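Local coordinates for alternansucrase (Leuconostoc mesenteroides, PDB 6HVG), which belongs to glycoside hydrolase family 70 and joins a calcium-binding catalytic domain of the TIM-barrel clan to flanking choline-binding-type repeats, at residues T372-Q377 against M1359-V1363; Y376-Q380 against D1318-Y1324; D1297-K1302 against G1330-R1334. One frame throughout, in Å; residues are numbered along the deposited sequence.

Contact 1. Residues T372-Q377 against M1359-V1363; sequences TAIEYQ and MPNGV
Asn1361 meets the backbone of residues 372-377 with its carboxamide. ND2 donates to Glu375 O over 3.0 Å, nearly straight at the hydrogen (172°), with the acceptor in the amide plane and the donor tilted from the carbonyl plane. From the opposite face of that carbonyl Gln377 NE2 also binds Glu375 O, at 3.0 Å; a bend at chi2 (-60°) folds the glutamine chain back to reach it. One oxygen is thus held by two amides.

Asn1361 O lies near the plane of the Tyr376 ring, 3.6 Å from CD1 at the ring edge, and accepts from a water at 2.8 Å that in turn accepts from Gln377 N. Apolar contacts flank these bonds: Ala373 CB sits 3.9 Å from Pro1360 CD, while Ile374 crosses the proline at about a right angle, with Ile374 CD1 4.1 Å from Pro1360 CB. Farther out, Phe360 of strand 360-363 touches both Ala373 and Pro1360.

The turn itself sets Asn1361 in place. Gly1362 N bonds Met1359 O at 2.9 Å, Met1359 N bonds Val1363 O, and Gly1362 has a positive phi (86°), the signature of a type I beta turn with a G1 beta bulge.

Contact 2. Residues Y376-Q380 against D1318-Y1324; sequences YQFDQ and DGNGNWY
Phe378 and Asp1318 bring their CA atoms within 6.0 Å where the loop 376-380 passes the type I turn Asp1318-Gly1321. This turn joins antiparallel strands 1314-1317 and 1323-1326, a beta hairpin of the kind that builds choline-binding-type repeats; the backbone bond from Asp1318 N to Asn1322 O closes it.

Within the turn Asn1320 ND2 donates to Asp379 OD2 at 3.1 Å (153° at the hydrogen). The acceptor lies in the amide plane, yet the donor stands above the carboxylate, the two planes being 89° apart. The same ND2 makes a weak bond to Gln377 O, so a single amide spans two positions of the loop.

Farther in, the edge of the Phe378 ring faces the Tyr1324 hydroxyl, Phe378 CD2 lying 3.9 Å from Tyr1324 OH, and the two side chains cross at about a right angle. Tyr376 CB rests over one face of the Phe378 ring, toward its rim.

Asp1318 fixes the tyrosine hydroxyl: OD2 accepts from Tyr1324 OH at 2.7 Å, nearly along the C-O axis, and takes Asn1322 ND2 on its syn lone pair at 3.3 Å.

Contact 3. Residues D1297-K1302 against G1330-R1334; sequences DASGVK and GYMVR
A water between Val1301 and Arg1334 is gripped by three groups. It accepts from Val1301 N at 2.9 Å and from Arg1334 NE at 2.9 Å, and it donates to Met1332 O at 2.9 Å. Beside it the two backbones bond directly: Met1332 N donates to Val1301 O at 2.9 Å, almost straight (173° at the hydrogen) and in the carbonyl plane. Tyr1331 CA adds a CA-H...O contact to the same oxygen.

The ring of Tyr1331 then runs back along the turn 1297-1300. With CG beside the backbone N and anti to the carbonyl carbon (chi1 -76°), the ring passes Gly1300, whose CA lies 3.7 Å from Tyr1331 CD1, and carries its hydroxyl to Asp1297. There OH donates to Asp1297 OD2 at 2.8 Å, on the syn lone pair; carboxylate and ring planes are 62° apart. The other carboxylate oxygen is tied inward. Gly1300 N bonds Asp1297 OD1 at 2.9 Å, nearly along the C-O axis, and Ser1299 N adds a weak bond, an Asx motif that holds the carboxylate in position for the tyrosine.

This turn links strands 1294-1296 and 1301-1304, an antiparallel pair. Residues 1330-1334 follow the next hairpin, 1314-1317 with 1323-1326, so the contact joins successive two-stranded units. Asp1327, just after strand 1323-1326, accepts from Tyr1331 N through its side chain and so helps fix the start of the segment.

Flanking the Tyr1331 ring, Lys1302 lies side by side with it and points the same way, its CG near CE1. The inner side is apolar: Val1301 and Met1332 also run alongside each other, and the bend at the end of the methionine chain leaves Met1332 CE 3.8 Å from Val1301 CG1. Phe1294 and Tyr1324 also touch Met1332.

Contacts 1 and 2 share Tyr376 and Gln377, so one loop meets two turns, and the water at Gln377 N belongs to both. Contact 3 shares no residue with them but touches both, through Tyr376 OH near Val1301 CG2 and through Met1332 CE near Phe378 and Tyr1324. All three lie far from the chain's centre and are partly buried, each mixing buried and exposed residues. Their chemistry differs: contact 1 depends on amides gripping a backbone carbonyl, contact 2 combines an amide-carboxylate bond with the packing of Phe378 on the buried Tyr1324, and contact 3 includes a straight backbone-to-backbone hydrogen bond between segments 28 residues apart, whereas contacts 1 and 2 join segments more than 900 residues apart.

Contact 1. Residues T372-Q377 against M1359-V1363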
loop_
_atom_site.group_PDB
_atom_site.type_symbol
_atom_site.label_atom_id
_atom_site.label_comp_id
_atom_site.label_asym_id
_atom_site.label_seq_id
_atom_site.Cartn_x
_atom_site.Cartn_y
_atom_site.Cartn_z
ATOM N N THR A 372 -38.823 -25.776 21.012
ATOM C CA THR A 372 -38.536 -25.857 22.441
ATOM C C THR A 372 -37.037 -25.970 22.761
ATOM O O THR A 372 -36.636 -25.751 23.898
ATOM C CB THR A 372 -39.358 -26.997 23.070
ATOM O OG1 THR A 372 -39.236 -26.929 24.491
ATOM C CG2 THR A 372 -38.932 -28.357 22.553
ATOM N N ALA A 373 -36.222 -26.287 21.747
ATOM C CA ALA A 373 -34.758 -26.428 21.866
ATOM C C ALA A 373 -34.352 -27.408 22.951
ATOM O O ALA A 373 -33.337 -27.230 23.624
ATOM C CB ALA A 373 -34.098 -25.100 22.108
ATOM N N ILE A 374 -35.175 -28.449 23.095
ATOM C CA ILE A 374 -34.949 -29.574 23.979
ATOM C C ILE A 374 -34.261 -30.706 23.200
ATOM O O ILE A 374 -33.396 -31.402 23.731
ATOM C CB ILE A 374 -36.307 -30.069 24.525
ATOM C CG1 ILE A 374 -36.966 -28.995 25.396
ATOM C CG2 ILE A 374 -36.172 -31.370 25.295
ATOM C CD1 ILE A 374 -36.109 -28.452 26.508
ATOM N N GLU A 375 -34.655 -30.874 21.943
ATOM C CA GLU A 375 -34.060 -31.866 21.080
ATOM C C GLU A 375 -32.651 -31.503 20.662
ATOM O O GLU A 375 -32.411 -30.402 20.161
ATOM C CB GLU A 375 -34.892 -32.055 19.817
ATOM C CG GLU A 375 -36.255 -32.661 20.126
ATOM C CD GLU A 375 -37.013 -33.080 18.883
ATOM O OE1 GLU A 375 -36.342 -33.327 17.853
ATOM O OE2 GLU A 375 -38.269 -33.161 18.951
ATOM N N TYR A 376 -31.722 -32.433 20.853
ATOM C CA TYR A 376 -30.360 -32.216 20.408
ATOM C C TYR A 376 -30.325 -32.130 18.889
ATOM O O TYR A 376 -30.960 -32.893 18.228
ATOM C CB TYR A 376 -29.441 -33.301 20.921
ATOM C CG TYR A 376 -29.226 -33.232 22.424
ATOM C CD1 TYR A 376 -28.741 -32.069 23.037
ATOM C CD2 TYR A 376 -29.482 -34.338 23.241
ATOM C CE1 TYR A 376 -28.528 -32.023 24.414
ATOM C CE2 TYR A 376 -29.292 -34.287 24.610
ATOM C CZ TYR A 376 -28.798 -33.135 25.199
ATOM O OH TYR A 376 -28.588 -33.084 26.563
ATOM N N GLN A 377 -29.608 -31.149 18.360
ATOM C CA GLN A 377 -29.498 -30.934 16.921
ATOM C C GLN A 377 -28.301 -31.596 16.293
ATOM O O GLN A 377 -28.185 -31.613 15.064
ATOM C CB GLN A 377 -29.430 -29.436 16.617
ATOM C CG GLN A 377 -30.632 -28.644 17.088
ATOM C CD GLN A 377 -31.898 -29.121 16.456
ATOM O OE1 GLN A 377 -32.130 -28.895 15.285
ATOM N NE2 GLN A 377 -32.720 -29.791 17.224
ATOM N N MET A 1359 -28.415 -22.679 24.537
ATOM C CA MET A 1359 -29.803 -23.087 24.682
ATOM C C MET A 1359 -29.894 -24.370 25.504
ATOM O O MET A 1359 -28.882 -24.894 25.950
ATOM C CB MET A 1359 -30.435 -23.212 23.302
ATOM C CG MET A 1359 -30.317 -21.919 22.489
ATOM S SD MET A 1359 -31.507 -21.883 21.143
ATOM C CE MET A 1359 -30.564 -21.456 19.701
ATOM N N PRO A 1360 -31.097 -24.867 25.779
ATOM C CA PRO A 1360 -31.159 -26.070 26.616
ATOM C C PRO A 1360 -30.496 -27.284 25.945
ATOM O O PRO A 1360 -30.040 -28.179 26.642
ATOM C CB PRO A 1360 -32.652 -26.307 26.788
ATOM C CG PRO A 1360 -33.313 -25.015 26.474
ATOM C CD PRO A 1360 -32.429 -24.318 25.489
ATOM N N ASN A 1361 -30.454 -27.294 24.609
ATOM C CA ASN A 1361 -29.754 -28.321 23.863
ATOM C C ASN A 1361 -28.315 -27.939 23.543
ATOM O O ASN A 1361 -27.640 -28.618 22.766
ATOM C CB ASN A 1361 -30.499 -28.669 22.568
ATOM C CG ASN A 1361 -30.647 -27.485 21.658
ATOM O OD1 ASN A 1361 -30.114 -26.414 21.926
ATOM N ND2 ASN A 1361 -31.394 -27.658 20.595
ATOM N N GLY A 1362 -27.836 -26.833 24.126
ATOM C CA GLY A 1362 -26.401 -26.459 24.078
ATOM C C GLY A 1362 -25.973 -25.682 22.859
ATOM O O GLY A 1362 -24.807 -25.313 22.750
ATOM N N VAL A 1363 -26.921 -25.407 21.967
ATOM C CA VAL A 1363 -26.665 -24.637 20.764
ATOM C C VAL A 1363 -26.372 -23.193 21.169
ATOM O O VAL A 1363 -27.077 -22.587 21.988
ATOM C CB VAL A 1363 -27.899 -24.634 19.833
ATOM C CG1 VAL A 1363 -27.673 -23.728 18.635
ATOM C CG2 VAL A 1363 -28.218 -26.037 19.345
HETATM O O HOH W 1 -27.758 -29.554 20.166
#

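Contact 2. Residues Y376-Q380 against D1318-Y1324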
loop_
_atom_site.group_PDB
_atom_site.type_symbol
_atom_site.label_atom_id
_atom_site.label_comp_id
_atom_site.label_asym_id
_atom_site.label_seq_id
_atom_site.Cartn_x
_atom_site.Cartn_y
_atom_site.Cartn_z
ATOM N N TYR A 376 -31.722 -32.433 20.853
ATOM C CA TYR A 376 -30.360 -32.216 20.408
ATOM C C TYR A 376 -30.325 -32.130 18.889
ATOM O O TYR A 376 -30.960 -32.893 18.228
ATOM C CB TYR A 376 -29.441 -33.301 20.921
ATOM C CG TYR A 376 -29.226 -33.232 22.424
ATOM C CD1 TYR A 376 -28.741 -32.069 23.037
ATOM C CD2 TYR A 376 -29.482 -34.338 23.241
ATOM C CE1 TYR A 376 -28.528 -32.023 24.414
ATOM C CE2 TYR A 376 -29.292 -34.287 24.610
ATOM C CZ TYR A 376 -28.798 -33.135 25.199
ATOM O OH TYR A 376 -28.588 -33.084 26.563
ATOM N N GLN A 377 -29.608 -31.149 18.360
ATOM C CA GLN A 377 -29.498 -30.934 16.921
ATOM C C GLN A 377 -28.301 -31.596 16.293
ATOM O O GLN A 377 -28.185 -31.613 15.064
ATOM C CB GLN A 377 -29.430 -29.436 16.617
ATOM C CG GLN A 377 -30.632 -28.644 17.088
ATOM C CD GLN A 377 -31.898 -29.121 16.456
ATOM O OE1 GLN A 377 -32.130 -28.895 15.285
ATOM N NE2 GLN A 377 -32.720 -29.791 17.224
ATOM N N PHE A 378 -27.400 -32.116 17.122
ATOM C CA PHE A 378 -26.269 -32.896 16.595
ATOM C C PHE A 378 -26.747 -34.256 16.095
ATOM O O PHE A 378 -27.620 -34.848 16.695
ATOM C CB PHE A 378 -25.103 -33.005 17.587
ATOM C CG PHE A 378 -25.496 -33.442 18.943
ATOM C CD1 PHE A 378 -25.685 -34.776 19.212
ATOM C CD2 PHE A 378 -25.625 -32.512 19.984
ATOM C CE1 PHE A 378 -26.040 -35.189 20.471
ATOM C CE2 PHE A 378 -25.961 -32.918 21.253
ATOM C CZ PHE A 378 -26.176 -34.264 21.499
ATOM N N ASP A 379 -26.184 -34.691 14.970
ATOM C CA ASP A 379 -26.667 -35.856 14.237
ATOM C C ASP A 379 -25.652 -37.000 14.276
ATOM O O ASP A 379 -25.807 -37.959 13.539
ATOM C CB ASP A 379 -26.971 -35.504 12.745
ATOM C CG ASP A 379 -28.393 -34.926 12.519
ATOM O OD1 ASP A 379 -29.310 -35.210 13.339
ATOM O OD2 ASP A 379 -28.578 -34.192 11.500
ATOM N N GLN A 380 -24.623 -36.910 15.113
ATOM C CA GLN A 380 -23.522 -37.890 15.103
ATOM C C GLN A 380 -23.302 -38.508 16.502
ATOM O O GLN A 380 -22.791 -37.858 17.387
ATOM C CB GLN A 380 -22.225 -37.218 14.595
ATOM C CG GLN A 380 -20.992 -38.121 14.491
ATOM C CD GLN A 380 -21.166 -39.271 13.510
ATOM O OE1 GLN A 380 -21.479 -39.057 12.328
ATOM N NE2 GLN A 380 -20.957 -40.508 13.987
ATOM N N ASP A 1318 -20.852 -28.807 15.121
ATOM C CA ASP A 1318 -21.366 -30.064 14.604
ATOM C C ASP A 1318 -21.528 -30.030 13.091
ATOM O O ASP A 1318 -21.214 -29.043 12.452
ATOM C CB ASP A 1318 -22.661 -30.502 15.355
ATOM C CG ASP A 1318 -23.920 -29.742 14.926
ATOM O OD1 ASP A 1318 -24.021 -29.285 13.768
ATOM O OD2 ASP A 1318 -24.829 -29.645 15.767
ATOM N N GLY A 1319 -22.034 -31.116 12.535
ATOM C CA GLY A 1319 -22.201 -31.264 11.099
ATOM C C GLY A 1319 -23.288 -30.401 10.485
ATOM O O GLY A 1319 -23.227 -30.101 9.309
ATOM N N ASN A 1320 -24.261 -29.979 11.281
ATOM C CA ASN A 1320 -25.317 -29.076 10.820
ATOM C C ASN A 1320 -25.029 -27.575 10.977
ATOM O O ASN A 1320 -25.861 -26.749 10.647
ATOM C CB ASN A 1320 -26.609 -29.425 11.551
ATOM C CG ASN A 1320 -27.019 -30.822 11.303
ATOM O OD1 ASN A 1320 -27.206 -31.224 10.160
ATOM N ND2 ASN A 1320 -27.121 -31.590 12.366
ATOM N N GLY A 1321 -23.866 -27.222 11.482
ATOM C CA GLY A 1321 -23.500 -25.821 11.622
ATOM C C GLY A 1321 -23.745 -25.202 12.968
ATOM O O GLY A 1321 -23.454 -24.033 13.153
ATOM N N ASN A 1322 -24.233 -25.981 13.929
ATOM C CA ASN A 1322 -24.410 -25.489 15.283
ATOM C C ASN A 1322 -23.120 -25.507 16.083
ATOM O O ASN A 1322 -22.292 -26.393 15.897
ATOM C CB ASN A 1322 -25.479 -26.296 16.019
ATOM C CG ASN A 1322 -26.797 -26.349 15.270
ATOM O OD1 ASN A 1322 -27.477 -25.336 15.124
ATOM N ND2 ASN A 1322 -27.159 -27.525 14.789
ATOM N N TRP A 1323 -22.963 -24.527 16.976
ATOM C CA TRP A 1323 -21.769 -24.416 17.801
ATOM C C TRP A 1323 -22.075 -24.726 19.240
ATOM O O TRP A 1323 -23.157 -24.403 19.741
ATOM C CB TRP A 1323 -21.167 -23.010 17.700
ATOM C CG TRP A 1323 -20.382 -22.803 16.456
ATOM C CD1 TRP A 1323 -20.865 -22.409 15.232
ATOM C CD2 TRP A 1323 -18.976 -22.999 16.288
ATOM N NE1 TRP A 1323 -19.842 -22.326 14.333
ATOM C CE2 TRP A 1323 -18.668 -22.676 14.951
ATOM C CE3 TRP A 1323 -17.937 -23.382 17.147
ATOM C CZ2 TRP A 1323 -17.376 -22.766 14.438
ATOM C CZ3 TRP A 1323 -16.636 -23.445 16.634
ATOM C CH2 TRP A 1323 -16.376 -23.146 15.293
ATOM N N TYR A 1324 -21.097 -25.342 19.906
ATOM C CA TYR A 1324 -21.194 -25.724 21.320
ATOM C C TYR A 1324 -19.918 -25.355 22.072
ATOM O O TYR A 1324 -18.844 -25.264 21.472
ATOM C CB TYR A 1324 -21.397 -27.236 21.418
ATOM C CG TYR A 1324 -22.551 -27.736 20.584
ATOM C CD1 TYR A 1324 -22.362 -28.080 19.259
ATOM C CD2 TYR A 1324 -23.820 -27.840 21.119
ATOM C CE1 TYR A 1324 -23.404 -28.521 18.486
ATOM C CE2 TYR A 1324 -24.874 -28.288 20.362
ATOM C CZ TYR A 1324 -24.665 -28.625 19.050
ATOM O OH TYR A 1324 -25.725 -29.054 18.294
HETATM O O HOH W 1 -27.758 -29.554 20.166
HETATM O O HOH W 2 -23.395 -34.050 13.496
#

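Contact 3. Residues D1297-K1302 against G1330-R1334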
loop_
_atom_site.group_PDB
_atom_site.type_symbol
_atom_site.label_atom_id
_atom_site.label_comp_id
_atom_site.label_asym_id
_atom_site.label_seq_id
_atom_site.Cartn_x
_atom_site.Cartn_y
_atom_site.Cartn_z
ATOM N N ASP A 1297 -24.428 -38.710 28.822
ATOM C CA ASP A 1297 -24.427 -39.509 30.056
ATOM C C ASP A 1297 -25.302 -38.817 31.140
ATOM O O ASP A 1297 -25.942 -37.795 30.878
ATOM C CB ASP A 1297 -22.994 -39.845 30.494
ATOM C CG ASP A 1297 -22.261 -38.674 31.141
ATOM O OD1 ASP A 1297 -22.912 -37.715 31.632
ATOM O OD2 ASP A 1297 -20.997 -38.711 31.200
ATOM N N ALA A 1298 -25.360 -39.389 32.326
ATOM C CA ALA A 1298 -26.228 -38.864 33.353
ATOM C C ALA A 1298 -25.886 -37.424 33.688
ATOM O O ALA A 1298 -26.781 -36.632 33.961
ATOM C CB ALA A 1298 -26.154 -39.736 34.592
ATOM N N SER A 1299 -24.603 -37.091 33.658
ATOM C CA SER A 1299 -24.159 -35.713 33.939
ATOM C C SER A 1299 -24.392 -34.721 32.785
ATOM O O SER A 1299 -24.765 -33.579 33.032
ATOM C CB SER A 1299 -22.681 -35.711 34.342
ATOM O OG SER A 1299 -22.504 -36.460 35.539
ATOM N N GLY A 1300 -24.178 -35.147 31.543
ATOM C CA GLY A 1300 -24.338 -34.249 30.417
ATOM C C GLY A 1300 -23.829 -34.812 29.104
ATOM O O GLY A 1300 -23.602 -36.016 28.984
ATOM N N VAL A 1301 -23.617 -33.942 28.115
ATOM C CA VAL A 1301 -23.165 -34.373 26.786
ATOM C C VAL A 1301 -21.668 -34.191 26.610
ATOM O O VAL A 1301 -21.107 -33.191 27.030
ATOM C CB VAL A 1301 -23.902 -33.623 25.693
ATOM C CG1 VAL A 1301 -23.600 -34.211 24.333
ATOM C CG2 VAL A 1301 -25.394 -33.678 25.946
ATOM N N LYS A 1302 -21.026 -35.190 26.031
ATOM C CA LYS A 1302 -19.597 -35.165 25.745
ATOM C C LYS A 1302 -19.397 -35.248 24.239
ATOM O O LYS A 1302 -20.309 -35.667 23.517
ATOM C CB LYS A 1302 -18.915 -36.350 26.420
ATOM C CG LYS A 1302 -19.099 -36.368 27.932
ATOM C CD LYS A 1302 -18.299 -37.456 28.615
ATOM C CE LYS A 1302 -18.818 -38.835 28.244
ATOM N NZ LYS A 1302 -17.938 -39.818 28.906
ATOM N N GLY A 1330 -15.353 -31.435 30.558
ATOM C CA GLY A 1330 -15.586 -32.183 29.331
ATOM C C GLY A 1330 -17.053 -32.261 28.961
ATOM O O GLY A 1330 -17.444 -33.119 28.169
ATOM N N TYR A 1331 -17.863 -31.354 29.508
ATOM C CA TYR A 1331 -19.307 -31.392 29.326
ATOM C C TYR A 1331 -19.818 -30.158 28.605
ATOM O O TYR A 1331 -19.449 -29.049 28.939
ATOM C CB TYR A 1331 -20.026 -31.537 30.687
ATOM C CG TYR A 1331 -19.955 -32.937 31.260
ATOM C CD1 TYR A 1331 -20.633 -33.979 30.659
ATOM C CD2 TYR A 1331 -19.182 -33.225 32.386
ATOM C CE1 TYR A 1331 -20.569 -35.256 31.167
ATOM C CE2 TYR A 1331 -19.103 -34.508 32.889
ATOM C CZ TYR A 1331 -19.796 -35.511 32.276
ATOM O OH TYR A 1331 -19.737 -36.792 32.768
ATOM N N MET A 1332 -20.667 -30.376 27.619
ATOM C CA MET A 1332 -21.355 -29.317 26.910
ATOM C C MET A 1332 -22.087 -28.429 27.895
ATOM O O MET A 1332 -22.693 -28.918 28.845
ATOM C CB MET A 1332 -22.354 -29.953 25.934
ATOM C CG MET A 1332 -23.213 -29.005 25.152
ATOM S SD MET A 1332 -24.456 -29.853 24.165
ATOM C CE MET A 1332 -23.412 -30.664 22.969
ATOM N N VAL A 1333 -22.032 -27.126 27.671
ATOM C CA VAL A 1333 -22.758 -26.164 28.502
ATOM C C VAL A 1333 -24.146 -26.004 27.925
ATOM O O VAL A 1333 -24.296 -25.828 26.710
ATOM C CB VAL A 1333 -22.043 -24.787 28.526
ATOM C CG1 VAL A 1333 -22.935 -23.690 29.087
ATOM C CG2 VAL A 1333 -20.729 -24.893 29.309
ATOM N N ARG A 1334 -25.152 -26.054 28.794
ATOM C CA ARG A 1334 -26.551 -26.004 28.380
ATOM C C ARG A 1334 -27.363 -25.249 29.412
ATOM O O ARG A 1334 -27.113 -25.377 30.592
ATOM C CB ARG A 1334 -27.105 -27.437 28.274
ATOM C CG ARG A 1334 -26.313 -28.382 27.365
ATOM C CD ARG A 1334 -26.937 -29.768 27.278
ATOM N NE ARG A 1334 -26.776 -30.476 28.540
ATOM C CZ ARG A 1334 -27.739 -31.096 29.205
ATOM N NH1 ARG A 1334 -28.979 -31.162 28.730
ATOM N NH2 ARG A 1334 -27.439 -31.665 30.359
HETATM O O HOH W 3 -24.114 -31.370 29.284
#